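Local atomic coordinates of glutathione peroxidase (Schistosoma mansoni, PDB entry 2WGR), a protein that catalyses the reduction of hydrogen peroxide by two glutathione molecules, giving glutathione disulfide and water, and belongs to the phospholipid-hydroperoxide type of glutathione peroxidase. Residues 41-46 against 131-136; 37-42 against 77-82. All blocks are in the same frame, centred on the assembly; numbering follows the deposited sequence.

How the contacts relate
Both contacts sit at the end of strand 33-39 in the thioredoxin-fold sheet, and both use the turn that leads from it into helix 46-60. Residues Cys41 and Lys42 are common to them. Contact 1 brings the loop 131-136 to the active-site turn. It is mostly buried and joins its two sides through an aromatic edge and one water. Contact 2 brings the loop 77-82 to the same turn from strand 33-39 onward. It buries more surface, and two direct hydrogen bonds from backbone N-H groups cross it, one to a carboxylate and one to a carbonyl, but its lysine end lies at the surface. Bonds such as Phe134 N to Asn38 O join the two contacts.

Contact 1: residues 41-46 against 131-136; sequences CKSGAT and KWNFSK. With POP (pyrophosphate 2-), chain B.
The active-site turn of this thioredoxin-fold peroxidase meets the loop before strand 136-139 here, with Ser43 and Thr46 touching the edge of the Phe134 ring. Ser43 occupies the active-site position, assigned by similarity; the residue is changed in this structure. It also heads helix 46-60 in a capping box. Ala45 N donates to Ser43 OG, and Ser43 N donates to Thr46 OG1 at 3.1 Å. Thr46 OG1 also bonds to Ala40 O, which ties the cap to the end of strand 33-39.

Phe134 provides most of the surface that loop 131-136 buries against the turn. Its CE2 lies 3.7 Å from Ser43 OG, which stands in the ring plane at the edge. Thr46 OG1 approaches the same carbon near that plane. Ala45 CB adds a looser apolar contact, 4.4 Å from Phe134 CD2. The phenyl group also touches Val37 and Val39 of strand 33-39.

The polar link across the contact is a water. It lies 2.9 Å from Ser43 OG and accepts from Asn133 ND2 at 3.1 Å. The side chain of Asn133 thus reaches the Ser43 side chain without touching its oxygen. Lys136 NZ donates to Phe134 O in the carbonyl plane, and also bonds to Asn49 OD1 and Thr153 O.

Lys131 and Ser135 of the same loop bind pyrophosphate, together with Thr125 and Arg148. Lys131 bends at chi2 (-56°) and chi4 (-69°), bringing NZ to pyrophosphate O1; NZ also bonds to Asn129 O and Thr127 O. Pyrophosphate O4 takes two bonds, from Lys131 N at 2.7 Å and from Ser135 OG at 2.8 Å.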
loop_
_atom_site.group_PDB
_atom_site.type_symbol
_atom_site.label_atom_id
_atom_site.label_comp_id
_atom_site.label_asym_id
_atom_site.label_seq_id
_atom_site.Cartn_x
_atom_site.Cartn_y
_atom_site.Cartn_z
ATOM N N CYS A 41 7.264 -9.964 4.269
ATOM C CA CYS A 41 8.712 -10.171 4.100
ATOM C C CYS A 41 9.094 -11.576 3.652
ATOM O O CYS A 41 10.164 -11.761 3.078
ATOM C CB CYS A 41 9.464 -9.890 5.407
ATOM S SG CYS A 41 9.454 -8.179 5.923
ATOM N N LYS A 42 8.228 -12.541 3.916
ATOM C CA LYS A 42 8.645 -13.963 3.795
ATOM C C LYS A 42 7.929 -14.640 2.650
ATOM O O LYS A 42 7.413 -15.750 2.793
ATOM C CB LYS A 42 8.412 -14.703 5.117
ATOM C CG LYS A 42 9.298 -14.187 6.238
ATOM C CD LYS A 42 9.136 -15.033 7.504
ATOM C CE LYS A 42 9.732 -16.418 7.328
ATOM N NZ LYS A 42 9.242 -17.313 8.439
ATOM N N SER A 43 7.867 -13.955 1.509
ATOM C CA SER A 43 7.204 -14.540 0.342
ATOM C C SER A 43 8.105 -14.542 -0.884
ATOM O O SER A 43 9.035 -13.742 -0.980
ATOM C CB SER A 43 5.875 -13.844 0.079
ATOM O OG SER A 43 5.967 -12.897 -0.955
ATOM N N GLY A 44 7.838 -15.479 -1.793
ATOM C CA GLY A 44 8.593 -15.581 -3.042
ATOM C C GLY A 44 8.414 -14.355 -3.931
ATOM O O GLY A 44 9.208 -14.122 -4.841
ATOM N N ALA A 45 7.370 -13.577 -3.660
ATOM C CA ALA A 45 7.085 -12.328 -4.425
ATOM C C ALA A 45 7.652 -11.053 -3.793
ATOM O O ALA A 45 7.602 -9.969 -4.377
ATOM C CB ALA A 45 5.564 -12.184 -4.662
ATOM N N THR A 46 8.210 -11.195 -2.591
ATOM C CA THR A 46 8.734 -10.073 -1.829
ATOM C C THR A 46 9.815 -9.285 -2.584
ATOM O O THR A 46 9.739 -8.068 -2.675
ATOM C CB THR A 46 9.216 -10.543 -0.443
ATOM O OG1 THR A 46 8.087 -11.084 0.276
ATOM C CG2 THR A 46 9.904 -9.401 0.368
ATOM N N LYS A 131 -6.805 -10.868 -2.132
ATOM C CA LYS A 131 -6.542 -12.275 -2.522
ATOM C C LYS A 131 -5.240 -12.891 -2.011
ATOM O O LYS A 131 -5.189 -14.113 -1.758
ATOM C CB LYS A 131 -6.646 -12.474 -4.045
ATOM C CG LYS A 131 -8.000 -12.110 -4.655
ATOM C CD LYS A 131 -9.178 -12.877 -3.995
ATOM C CE LYS A 131 -10.479 -12.639 -4.796
ATOM N NZ LYS A 131 -10.935 -11.203 -4.644
ATOM N N TRP A 132 -4.186 -12.071 -1.874
ATOM C CA TRP A 132 -2.888 -12.565 -1.436
ATOM C C TRP A 132 -2.017 -11.353 -1.045
ATOM O O TRP A 132 -2.499 -10.211 -1.048
ATOM C CB TRP A 132 -2.212 -13.447 -2.531
ATOM C CG TRP A 132 -1.218 -14.392 -1.958
ATOM C CD1 TRP A 132 0.127 -14.397 -2.173
ATOM C CD2 TRP A 132 -1.473 -15.425 -0.976
ATOM N NE1 TRP A 132 0.726 -15.393 -1.401
ATOM C CE2 TRP A 132 -0.232 -16.027 -0.667
ATOM C CE3 TRP A 132 -2.632 -15.891 -0.337
ATOM C CZ2 TRP A 132 -0.111 -17.057 0.266
ATOM C CZ3 TRP A 132 -2.519 -16.929 0.594
ATOM C CH2 TRP A 132 -1.258 -17.499 0.877
ATOM N N ASN A 133 -0.774 -11.610 -0.644
ATOM C CA ASN A 133 0.199 -10.526 -0.423
ATOM C C ASN A 133 0.382 -9.684 -1.690
ATOM O O ASN A 133 0.286 -10.208 -2.808
ATOM C CB ASN A 133 1.555 -11.086 -0.010
ATOM C CG ASN A 133 1.470 -12.019 1.181
ATOM O OD1 ASN A 133 0.982 -11.649 2.252
ATOM N ND2 ASN A 133 1.930 -13.273 0.978
ATOM N N PHE A 134 0.621 -8.388 -1.482
ATOM C CA PHE A 134 0.998 -7.445 -2.533
ATOM C C PHE A 134 -0.126 -7.126 -3.533
ATOM O O PHE A 134 0.144 -6.876 -4.701
ATOM C CB PHE A 134 2.305 -7.857 -3.252
ATOM C CG PHE A 134 3.497 -7.962 -2.328
ATOM C CD1 PHE A 134 4.128 -6.819 -1.882
ATOM C CD2 PHE A 134 3.974 -9.215 -1.903
ATOM C CE1 PHE A 134 5.246 -6.877 -0.994
ATOM C CE2 PHE A 134 5.065 -9.308 -1.052
ATOM C CZ PHE A 134 5.712 -8.142 -0.582
ATOM N N SER A 135 -1.370 -7.031 -3.055
ATOM C CA SER A 135 -2.401 -6.403 -3.872
ATOM C C SER A 135 -2.166 -4.897 -3.816
ATOM O O SER A 135 -1.584 -4.396 -2.858
ATOM C CB SER A 135 -3.776 -6.679 -3.276
ATOM O OG SER A 135 -3.950 -8.089 -3.233
ATOM N N LYS A 136 -2.632 -4.180 -4.834
ATOM C CA LYS A 136 -2.371 -2.727 -4.922
ATOM C C LYS A 136 -3.668 -1.972 -5.158
ATOM O O LYS A 136 -4.527 -2.390 -5.954
ATOM C CB LYS A 136 -1.406 -2.411 -6.073
ATOM C CG LYS A 136 0.030 -2.978 -5.910
ATOM C CD LYS A 136 0.215 -4.368 -6.619
ATOM C CE LYS A 136 1.643 -4.843 -6.349
ATOM N NZ LYS A 136 1.837 -6.286 -6.740
HETATM P P1 POP B . -8.561 -8.865 -7.370
HETATM O O1 POP B . -9.716 -9.412 -6.554
HETATM O O2 POP B . -8.629 -9.554 -8.721
HETATM O O3 POP B . -8.718 -7.375 -7.620
HETATM O O POP B . -7.225 -9.204 -6.523
HETATM P P2 POP B . -7.194 -8.301 -5.189
HETATM O O4 POP B . -6.517 -8.955 -4.037
HETATM O O5 POP B . -6.595 -6.942 -5.582
HETATM O O6 POP B . -8.650 -8.110 -4.846
HETATM O O HOH W 1 3.271 -13.356 -1.819
#

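Contact 2: residues 37-42 against 77-82; sequences VNVACK and GQEPWA
Cys41 N donates to Glu79 OE2 at 2.8 Å, the shorter of two direct hydrogen bonds across this contact. The N-H meets the carboxylate from above its plane, 48° out of it. Glu79 gets there with CG anti to the backbone N (chi1 -169°) and a bend at chi2. Its other oxygen, OE1, packs 3.4 Å from Ala40 CA.

The second bond runs from Lys42 N to Gln78 O, 3.0 Å long and in the carbonyl plane. Together the two bonds fasten the turn after strand 33-39 to the loop before helix 83-94. Lys103 NZ bonds to the carbonyls of Glu79 and Trp81. Ala40 CB lies against Gln78 O. Lys42 O lies alongside the Gln78 chain, nearest CG at 3.4 Å.

Trp81 packs on Cys41 and Lys42, and also meets Phe89 of helix 83-94. Cys41 CB sits obliquely 3.5 Å from Trp81 CZ3, and the cysteine sulfur makes an oblique sulfur-aromatic contact with the six-membered ring. Lys42 crosses the indole at about a right angle. Its CD approaches the ring obliquely, 3.9 Å from Trp81 CZ2, and touches Pro80 CG at 3.6 Å. A water links Lys42 NZ to Gly77 O.

The Cys41 N-H is a donor to the buried Glu79 carboxylate; if this is ionised, the bond probably offsets part of the cost of burying it.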
loop_
_atom_site.group_PDB
_atom_site.type_symbol
_atom_site.label_atom_id
_atom_site.label_comp_id
_atom_site.label_asym_id
_atom_site.label_seq_id
_atom_site.Cartn_x
_atom_site.Cartn_y
_atom_site.Cartn_z
ATOM N N VAL A 37 -0.257 -0.695 -0.792
ATOM C CA VAL A 37 0.161 -2.079 -1.021
ATOM C C VAL A 37 0.195 -2.836 0.323
ATOM O O VAL A 37 0.793 -2.363 1.275
ATOM C CB VAL A 37 1.579 -2.118 -1.626
ATOM C CG1 VAL A 37 1.948 -3.553 -2.033
ATOM C CG2 VAL A 37 1.685 -1.182 -2.833
ATOM N N ASN A 38 -0.459 -3.999 0.390
ATOM C CA ASN A 38 -0.254 -4.886 1.556
ATOM C C ASN A 38 0.968 -5.739 1.316
ATOM O O ASN A 38 1.103 -6.290 0.258
ATOM C CB ASN A 38 -1.484 -5.745 1.894
ATOM C CG ASN A 38 -1.909 -6.668 0.767
ATOM O OD1 ASN A 38 -2.274 -6.211 -0.333
ATOM N ND2 ASN A 38 -1.852 -7.994 1.019
ATOM N N VAL A 39 1.859 -5.813 2.308
ATOM C CA VAL A 39 3.180 -6.408 2.089
ATOM C C VAL A 39 3.478 -7.565 3.072
ATOM O O VAL A 39 2.787 -7.751 4.066
ATOM C CB VAL A 39 4.327 -5.335 2.193
ATOM C CG1 VAL A 39 4.168 -4.232 1.126
ATOM C CG2 VAL A 39 4.410 -4.713 3.579
ATOM N N ALA A 40 4.521 -8.318 2.745
ATOM C CA ALA A 40 4.992 -9.432 3.576
ATOM C C ALA A 40 6.459 -9.636 3.245
ATOM O O ALA A 40 6.837 -9.542 2.064
ATOM C CB ALA A 40 4.236 -10.683 3.257
ATOM N N CYS A 41 7.264 -9.964 4.269
ATOM C CA CYS A 41 8.712 -10.171 4.100
ATOM C C CYS A 41 9.094 -11.576 3.652
ATOM O O CYS A 41 10.164 -11.761 3.078
ATOM C CB CYS A 41 9.464 -9.890 5.407
ATOM S SG CYS A 41 9.454 -8.179 5.923
ATOM N N LYS A 42 8.228 -12.541 3.916
ATOM C CA LYS A 42 8.645 -13.963 3.795
ATOM C C LYS A 42 7.929 -14.640 2.650
ATOM O O LYS A 42 7.413 -15.750 2.793
ATOM C CB LYS A 42 8.412 -14.703 5.117
ATOM C CG LYS A 42 9.298 -14.187 6.238
ATOM C CD LYS A 42 9.136 -15.033 7.504
ATOM C CE LYS A 42 9.732 -16.418 7.328
ATOM N NZ LYS A 42 9.242 -17.313 8.439
ATOM N N GLY A 77 0.837 -16.753 6.606
ATOM C CA GLY A 77 1.685 -16.347 7.745
ATOM C C GLY A 77 3.046 -15.826 7.298
ATOM O O GLY A 77 4.088 -16.100 7.934
ATOM N N GLN A 78 3.032 -15.011 6.247
ATOM C CA GLN A 78 4.303 -14.583 5.614
ATOM C C GLN A 78 4.779 -13.200 6.058
ATOM O O GLN A 78 5.762 -12.666 5.540
ATOM C CB GLN A 78 4.166 -14.695 4.099
ATOM C CG GLN A 78 4.151 -16.193 3.701
ATOM C CD GLN A 78 3.837 -16.450 2.246
ATOM O OE1 GLN A 78 3.549 -15.545 1.476
ATOM N NE2 GLN A 78 3.867 -17.728 1.874
ATOM N N GLU A 79 4.085 -12.628 7.053
ATOM C CA GLU A 79 4.579 -11.428 7.739
ATOM C C GLU A 79 4.553 -11.633 9.271
ATOM O O GLU A 79 3.865 -10.913 9.992
ATOM C CB GLU A 79 3.757 -10.194 7.312
ATOM C CG GLU A 79 4.381 -8.867 7.791
ATOM C CD GLU A 79 5.579 -8.453 6.944
ATOM O OE1 GLU A 79 5.522 -7.394 6.296
ATOM O OE2 GLU A 79 6.570 -9.212 6.886
ATOM N N PRO A 80 5.264 -12.660 9.777
ATOM C CA PRO A 80 5.170 -12.960 11.227
ATOM C C PRO A 80 5.872 -11.987 12.175
ATOM O O PRO A 80 5.451 -11.877 13.322
ATOM C CB PRO A 80 5.826 -14.352 11.338
ATOM C CG PRO A 80 6.820 -14.360 10.221
ATOM C CD PRO A 80 6.144 -13.607 9.076
ATOM N N TRP A 81 6.905 -11.288 11.699
ATOM C CA TRP A 81 7.770 -10.493 12.569
ATOM C C TRP A 81 7.109 -9.260 13.164
ATOM O O TRP A 81 6.100 -8.760 12.643
ATOM C CB TRP A 81 9.022 -10.053 11.830
ATOM C CG TRP A 81 9.796 -11.192 11.237
ATOM C CD1 TRP A 81 9.937 -12.477 11.747
ATOM C CD2 TRP A 81 10.597 -11.132 10.071
ATOM N NE1 TRP A 81 10.741 -13.230 10.907
ATOM C CE2 TRP A 81 11.167 -12.428 9.878
ATOM C CE3 TRP A 81 10.871 -10.120 9.133
ATOM C CZ2 TRP A 81 11.999 -12.722 8.790
ATOM C CZ3 TRP A 81 11.693 -10.425 8.053
ATOM C CH2 TRP A 81 12.253 -11.706 7.897
ATOM N N ALA A 82 7.707 -8.771 14.247
ATOM C CA ALA A 82 7.327 -7.483 14.816
ATOM C C ALA A 82 7.824 -6.332 13.923
ATOM O O ALA A 82 8.758 -6.480 13.105
ATOM C CB ALA A 82 7.905 -7.343 16.229
HETATM O O HOH W 2 6.509 -17.508 7.025
#